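Local coordinates for protein prolyl endopeptidase (Myxococcus xanthus, PDB 2BKL) that probably cleaves oligopeptides after proline, and far less readily after alanine, as a serine protease of the prolyl oligopeptidase family, at residues Ser366-Leu371 with Asp375-Val380; Ser73-Ser76 with Arg81-Tyr84. All blocks are in the same frame, centred on the assembly; numbering follows the deposited sequence.

How the contacts relate
Both contacts belong to the beta-propeller domain, and each joins the inner edge of one blade to the next strand. Contact 2 comes first along the chain, in the sheet that starts with strands 71-78 and 81-87; contact 1 follows in the sheet of strands 364-365, 376-383, 386-394 and 400-405. Their centres lie about 12 Å apart and their side chains touch, where the first and last blades meet to complete the ring. The two contacts meet through side-chain packing: Thr74 CG2 sits 3.6 Å from Met369 CE, and Pro75 CG lies 3.6 Å from Tyr378 CZ. This matches the prolyl oligopeptidase propeller, whose first and last blades share no closing strand.

Contact 1 of 2, residues Ser366-Leu371 with Asp375-Val380; sequences SNLMGL and DDAYYV
Ser366 and Val380 open the antiparallel pairing at the inner edge of the last propeller blade, and this end is the tight one. The backbone bond from Ser366 N to Val380 O is paired with a side-chain one: Val380 N points almost straight (175°) at Ser366 OG, 3.0 Å away. With chi1 at 74°, OG sits between its own N and carbonyl carbon, where it takes that N-H and still donates to Asn367 O. One hydroxyl thus stands in for a backbone carbonyl where the chain departs from regular pairing. Ser366 O, by contrast, is buried with no polar partner, set obliquely to the Tyr379 ring.

Further along, Met369 and Tyr378 bond to each other in both directions through their backbones. Side chains pack on both flanks. On one, Leu368 reaches across with CD2, 3.9 Å from Tyr379 CD1, while its CB rests on Ala377 CB at 4.1 Å; the Tyr379 ring also meets that of Tyr391 on strand 386-394, their planes nearly parallel. On the other, Met369 bends at chi3 (-88°), which carries CE back along the strand to 3.8 Å from Val380 CG2. Met369 O lies in the plane of the Tyr378 ring, at its edge.

Toward the turn the two chains part. Gly370 is exposed and brings no side chain, and a water fills in for the next rung: it accepts from Leu371 N at 2.9 Å and lies 2.8 Å from Asp376 O, placed to donate to it.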
ATOM      1  N   SER A 366       4.998   7.754 -12.693  1.00  9.28           N
ATOM      2  CA  SER A 366       5.302   8.409 -11.442  1.00  7.91           C
ATOM      3  C   SER A 366       5.561   9.896 -11.673  1.00  8.39           C
ATOM      4  O   SER A 366       5.804  10.335 -12.800  1.00  9.38           O
ATOM      5  CB  SER A 366       6.535   7.787 -10.783  1.00  8.47           C
ATOM      6  OG  SER A 366       7.726   8.181 -11.479  1.00  9.33           O
ATOM      7  N   ASN A 367       5.569  10.658 -10.589  1.00  8.26           N
ATOM      8  CA  ASN A 367       6.067  12.014 -10.649  1.00  7.17           C
ATOM      9  C   ASN A 367       7.561  11.964 -10.921  1.00  7.34           C
ATOM     10  O   ASN A 367       8.213  10.930 -10.742  1.00  8.85           O
ATOM     11  CB  ASN A 367       5.741  12.772  -9.362  1.00  7.79           C
ATOM     12  CG  ASN A 367       5.683  14.279  -9.561  1.00  7.59           C
ATOM     13  OD1 ASN A 367       5.815  14.759 -10.652  1.00 10.50           O
ATOM     14  ND2 ASN A 367       5.409  15.009  -8.496  1.00 10.23           N
ATOM     15  N   LEU A 368       8.115  13.075 -11.352  1.00  8.52           N
ATOM     16  CA  LEU A 368       9.549  13.179 -11.484  1.00  8.28           C
ATOM     17  C   LEU A 368      10.219  13.074 -10.128  1.00  8.85           C
ATOM     18  O   LEU A 368       9.720  13.588  -9.121  1.00 11.11           O
ATOM     19  CB  LEU A 368       9.932  14.479 -12.150  1.00  9.14           C
ATOM     20  CG  LEU A 368       9.529  14.665 -13.602  1.00 10.08           C
ATOM     21  CD1 LEU A 368       9.991  16.034 -14.095  1.00 11.29           C
ATOM     22  CD2 LEU A 368      10.090  13.560 -14.467  1.00 12.22           C
ATOM     23  N   MET A 369      11.331  12.338 -10.125  1.00  9.54           N
ATOM     24  CA  MET A 369      12.112  12.042  -8.946  1.00 11.52           C
ATOM     25  C   MET A 369      13.532  12.544  -9.154  1.00 10.96           C
ATOM     26  O   MET A 369      14.174  12.224 -10.149  1.00 11.02           O
ATOM     27  CB  MET A 369      12.148  10.542  -8.700  1.00 16.56           C
ATOM     28  CG  MET A 369      10.788   9.975  -8.343  1.00 20.70           C
ATOM     29  SD  MET A 369      10.904   8.208  -8.260  1.00 29.54           S
ATOM     30  CE  MET A 369      10.607   7.835  -9.876  1.00 24.75           C
ATOM     31  N   GLY A 370      14.035  13.273  -8.181  1.00  9.06           N
ATOM     32  CA  GLY A 370      15.366  13.817  -8.235  1.00  9.96           C
ATOM     33  C   GLY A 370      15.612  14.696  -7.044  1.00 10.34           C
ATOM     34  O   GLY A 370      15.212  14.374  -5.927  1.00 12.22           O
ATOM     35  N   LEU A 371      16.265  15.811  -7.298  1.00  8.99           N
ATOM     36  CA  LEU A 371      16.606  16.749  -6.251  1.00  8.96           C
ATOM     37  C   LEU A 371      16.385  18.160  -6.744  1.00  7.37           C
ATOM     38  O   LEU A 371      16.423  18.437  -7.942  1.00  6.61           O
ATOM     39  CB  LEU A 371      18.064  16.593  -5.764  1.00  9.93           C
ATOM     40  CG  LEU A 371      18.425  15.332  -4.991  1.00 11.67           C
ATOM     41  CD1 LEU A 371      19.901  15.302  -4.699  1.00 13.00           C
ATOM     42  CD2 LEU A 371      17.674  15.205  -3.714  1.00 13.83           C
ATOM     43  N   ASP A 375      19.481  18.839 -12.344  1.00 10.34           N
ATOM     44  CA  ASP A 375      18.695  18.950 -13.551  1.00  9.99           C
ATOM     45  C   ASP A 375      18.159  17.616 -14.060  1.00 10.20           C
ATOM     46  O   ASP A 375      17.126  17.589 -14.719  1.00 10.85           O
ATOM     47  CB  ASP A 375      19.521  19.592 -14.664  1.00 10.87           C
ATOM     48  CG  ASP A 375      18.710  19.828 -15.907  1.00 11.29           C
ATOM     49  OD1 ASP A 375      17.746  20.628 -15.832  1.00 12.13           O
ATOM     50  OD2 ASP A 375      18.944  19.239 -16.981  1.00 14.30           O
ATOM     51  N   ASP A 376      18.868  16.526 -13.806  1.00 10.99           N
ATOM     52  CA  ASP A 376      18.374  15.210 -14.201  1.00 11.65           C
ATOM     53  C   ASP A 376      17.309  14.723 -13.217  1.00 10.48           C
ATOM     54  O   ASP A 376      17.553  14.689 -12.015  1.00 11.32           O
ATOM     55  CB  ASP A 376      19.487  14.159 -14.201  1.00 15.31           C
ATOM     56  CG  ASP A 376      20.598  14.477 -15.167  1.00 20.18           C
ATOM     57  OD1 ASP A 376      20.310  14.865 -16.328  1.00 23.77           O
ATOM     58  OD2 ASP A 376      21.792  14.338 -14.812  1.00 26.30           O
ATOM     59  N   ALA A 377      16.154  14.303 -13.734  1.00  9.22           N
ATOM     60  CA  ALA A 377      15.084  13.731 -12.928  1.00  8.07           C
ATOM     61  C   ALA A 377      14.540  12.504 -13.628  1.00  8.69           C
ATOM     62  O   ALA A 377      14.489  12.485 -14.854  1.00 11.56           O
ATOM     63  CB  ALA A 377      13.965  14.711 -12.696  1.00  8.33           C
ATOM     64  N   TYR A 378      14.071  11.523 -12.873  1.00  7.09           N
ATOM     65  CA  TYR A 378      13.653  10.259 -13.427  1.00  7.98           C
ATOM     66  C   TYR A 378      12.185  10.040 -13.189  1.00  8.93           C
ATOM     67  O   TYR A 378      11.618  10.541 -12.210  1.00 10.41           O
ATOM     68  CB  TYR A 378      14.450   9.115 -12.771  1.00  8.95           C
ATOM     69  CG  TYR A 378      15.935   9.153 -12.994  1.00  9.41           C
ATOM     70  CD1 TYR A 378      16.730   9.995 -12.246  1.00 11.67           C
ATOM     71  CD2 TYR A 378      16.540   8.338 -13.933  1.00 11.71           C
ATOM     72  CE1 TYR A 378      18.102  10.041 -12.453  1.00 14.09           C
ATOM     73  CE2 TYR A 378      17.902   8.371 -14.128  1.00 13.36           C
ATOM     74  CZ  TYR A 378      18.657   9.222 -13.393  1.00 14.35           C
ATOM     75  OH  TYR A 378      20.023   9.266 -13.585  1.00 18.17           O
ATOM     76  N   TYR A 379      11.539   9.295 -14.078  1.00  7.42           N
ATOM     77  CA  TYR A 379      10.214   8.811 -13.779  1.00  8.00           C
ATOM     78  C   TYR A 379      10.051   7.390 -14.267  1.00  9.22           C
ATOM     79  O   TYR A 379      10.765   6.926 -15.166  1.00  8.95           O
ATOM     80  CB  TYR A 379       9.114   9.720 -14.350  1.00 10.18           C
ATOM     81  CG  TYR A 379       8.863   9.626 -15.835  1.00 10.65           C
ATOM     82  CD1 TYR A 379       9.535  10.434 -16.727  1.00 11.77           C
ATOM     83  CD2 TYR A 379       7.902   8.751 -16.346  1.00 11.92           C
ATOM     84  CE1 TYR A 379       9.269  10.364 -18.126  1.00 12.71           C
ATOM     85  CE2 TYR A 379       7.645   8.679 -17.696  1.00 13.12           C
ATOM     86  CZ  TYR A 379       8.361   9.477 -18.579  1.00  9.97           C
ATOM     87  OH  TYR A 379       8.047   9.391 -19.924  1.00 13.83           O
ATOM     88  N   VAL A 380       9.119   6.700 -13.630  1.00  8.94           N
ATOM     89  CA  VAL A 380       8.792   5.319 -13.956  1.00  8.67           C
ATOM     90  C   VAL A 380       7.495   5.273 -14.714  1.00  9.42           C
ATOM     91  O   VAL A 380       6.543   5.959 -14.348  1.00 10.06           O
ATOM     92  CB  VAL A 380       8.653   4.527 -12.637  1.00 10.42           C
ATOM     93  CG1 VAL A 380       8.321   3.063 -12.889  1.00 13.34           C
ATOM     94  CG2 VAL A 380       9.908   4.630 -11.770  1.00 12.38           C
TER
HETATM   95  O   HOH W   1      16.290  16.346 -10.191  1.00 12.72           O

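Contact 2 of 2, residues Ser73-Ser76 with Arg81-Tyr84; sequences STPS and RFFY
Pro75 meets the ring of Phe82 at its rim: CB lies in the ring plane, 3.9 Å from Phe82 CD2, so the proline abuts the edge of the aromatic and does not stack on it. Tyr84 projects to the same side of the hairpin, and its CB approaches the same Pro75 CB more loosely, at 4.4 Å. Its ring then runs on away from the proline, and its hydroxyl is held by Glu106 and Arg99.

The opposite side carries Ser76 and Phe83. They form a hydrogen-bonded antiparallel pair, with Ser76 N 2.8 Å from Phe83 O and Phe83 N 2.9 Å from Ser76 O. The Phe83 ring, its CG anti to the carbonyl carbon (chi1 -62°), turns an edge to the neighbouring strand: Ser76 O lies in the ring plane, 3.6 Å from Phe83 CD1. Both side chains also touch Trp126 on strand 121-128.

At the far end Ser73 lays its hydroxyl across the start of the Tyr84 side chain, OG standing 3.6 Å from Tyr84 CB. That oxygen accepts from Val85 N and donates to Thr74 O, approaching the latter from 47° out of the carbonyl plane. With an alanine in place of Ser73, Val85 N and Thr74 O would each lose this partner, and the segment leading into Pro75 would probably be less firmly held. Between Ser73 and Ser76 the edge strand is irregular, and the serine hydroxyl bridges the break. Strands 71-78 and 81-87 form the antiparallel hairpin that begins the first four-stranded blade of the beta-propeller.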
ATOM      1  N   SER A  73      16.100   0.035  -9.913  1.00 15.94           N
ATOM      2  CA  SER A  73      15.279   1.145  -9.366  1.00 15.40           C
ATOM      3  C   SER A  73      15.826   2.474  -9.868  1.00 11.25           C
ATOM      4  O   SER A  73      16.951   2.556 -10.320  1.00 12.21           O
ATOM      5  CB  SER A  73      15.287   1.183  -7.797  1.00 17.14           C
ATOM      6  OG  SER A  73      16.486   1.792  -7.184  1.00 16.42           O
ATOM      7  N   THR A  74      15.026   3.532  -9.750  1.00 11.87           N
ATOM      8  CA  THR A  74      15.577   4.875  -9.926  1.00 11.71           C
ATOM      9  C   THR A  74      16.702   5.132  -8.925  1.00 10.76           C
ATOM     10  O   THR A  74      16.625   4.669  -7.778  1.00 12.37           O
ATOM     11  CB  THR A  74      14.522   5.993  -9.760  1.00 15.36           C
ATOM     12  OG1 THR A  74      13.853   5.896  -8.510  1.00 19.72           O
ATOM     13  CG2 THR A  74      13.423   5.863 -10.783  1.00 14.44           C
ATOM     14  N   PRO A  75      17.721   5.878  -9.332  1.00 12.16           N
ATOM     15  CA  PRO A  75      18.875   6.093  -8.456  1.00 11.52           C
ATOM     16  C   PRO A  75      18.722   7.277  -7.506  1.00 11.90           C
ATOM     17  O   PRO A  75      18.110   8.299  -7.843  1.00 14.77           O
ATOM     18  CB  PRO A  75      20.003   6.343  -9.448  1.00 13.14           C
ATOM     19  CG  PRO A  75      19.335   6.932 -10.649  1.00 14.91           C
ATOM     20  CD  PRO A  75      17.938   6.460 -10.667  1.00 14.18           C
ATOM     21  N   SER A  76      19.221   7.098  -6.292  1.00 10.97           N
ATOM     22  CA  SER A  76      19.449   8.218  -5.366  1.00 12.25           C
ATOM     23  C   SER A  76      20.866   8.748  -5.546  1.00 12.13           C
ATOM     24  O   SER A  76      21.843   8.005  -5.441  1.00 11.11           O
ATOM     25  CB  SER A  76      19.188   7.788  -3.945  1.00 15.90           C
ATOM     26  OG  SER A  76      17.815   7.454  -3.875  1.00 20.63           O
ATOM     27  N   ARG A  81      27.868  10.098  -6.075  1.00  9.05           N
ATOM     28  CA  ARG A  81      27.613   8.664  -6.012  1.00 10.30           C
ATOM     29  C   ARG A  81      26.161   8.370  -6.312  1.00  9.63           C
ATOM     30  O   ARG A  81      25.279   9.218  -6.151  1.00 10.79           O
ATOM     31  CB  ARG A  81      27.944   8.146  -4.628  1.00  7.67           C
ATOM     32  CG  ARG A  81      29.416   8.204  -4.317  1.00  9.43           C
ATOM     33  CD  ARG A  81      29.779   7.702  -2.966  1.00  7.68           C
ATOM     34  NE  ARG A  81      31.221   7.601  -2.863  1.00 11.53           N
ATOM     35  CZ  ARG A  81      31.859   7.199  -1.780  1.00 10.82           C
ATOM     36  NH1 ARG A  81      31.219   6.860  -0.668  1.00 10.85           N
ATOM     37  NH2 ARG A  81      33.178   7.131  -1.809  1.00 12.83           N
ATOM     38  N   PHE A  82      25.898   7.177  -6.808  1.00  9.29           N
ATOM     39  CA  PHE A  82      24.585   6.719  -7.148  1.00  9.52           C
ATOM     40  C   PHE A  82      24.277   5.488  -6.339  1.00  6.93           C
ATOM     41  O   PHE A  82      25.135   4.612  -6.199  1.00  8.46           O
ATOM     42  CB  PHE A  82      24.514   6.346  -8.638  1.00 11.40           C
ATOM     43  CG  PHE A  82      24.568   7.512  -9.564  1.00 14.52           C
ATOM     44  CD1 PHE A  82      25.756   8.181  -9.779  1.00 15.49           C
ATOM     45  CD2 PHE A  82      23.444   7.895 -10.276  1.00 17.26           C
ATOM     46  CE1 PHE A  82      25.821   9.260 -10.666  1.00 18.20           C
ATOM     47  CE2 PHE A  82      23.509   8.958 -11.168  1.00 19.94           C
ATOM     48  CZ  PHE A  82      24.698   9.642 -11.343  1.00 18.24           C
ATOM     49  N   PHE A  83      23.056   5.404  -5.841  1.00  6.93           N
ATOM     50  CA  PHE A  83      22.599   4.313  -4.993  1.00  6.59           C
ATOM     51  C   PHE A  83      21.275   3.816  -5.524  1.00  7.65           C
ATOM     52  O   PHE A  83      20.376   4.609  -5.807  1.00  8.32           O
ATOM     53  CB  PHE A  83      22.391   4.784  -3.550  1.00  6.46           C
ATOM     54  CG  PHE A  83      23.642   5.281  -2.889  1.00  7.23           C
ATOM     55  CD1 PHE A  83      24.142   6.543  -3.153  1.00  6.83           C
ATOM     56  CD2 PHE A  83      24.364   4.467  -2.042  1.00  7.83           C
ATOM     57  CE1 PHE A  83      25.323   6.978  -2.558  1.00  8.49           C
ATOM     58  CE2 PHE A  83      25.536   4.924  -1.447  1.00  7.59           C
ATOM     59  CZ  PHE A  83      25.991   6.151  -1.707  1.00  8.47           C
ATOM     60  N   TYR A  84      21.108   2.512  -5.663  1.00  6.70           N
ATOM     61  CA  TYR A  84      19.947   1.968  -6.350  1.00  7.45           C
ATOM     62  C   TYR A  84      19.837   0.478  -6.069  1.00  7.50           C
ATOM     63  O   TYR A  84      20.843  -0.188  -5.777  1.00  8.00           O
ATOM     64  CB  TYR A  84      20.030   2.253  -7.881  1.00  9.21           C
ATOM     65  CG  TYR A  84      21.362   1.819  -8.440  1.00  9.27           C
ATOM     66  CD1 TYR A  84      22.441   2.678  -8.418  1.00 11.31           C
ATOM     67  CD2 TYR A  84      21.566   0.519  -8.894  1.00 11.70           C
ATOM     68  CE1 TYR A  84      23.671   2.292  -8.856  1.00 13.33           C
ATOM     69  CE2 TYR A  84      22.805   0.126  -9.342  1.00 10.95           C
ATOM     70  CZ  TYR A  84      23.855   1.012  -9.309  1.00 12.44           C
ATOM     71  OH  TYR A  84      25.107   0.666  -9.744  1.00 14.16           O
TER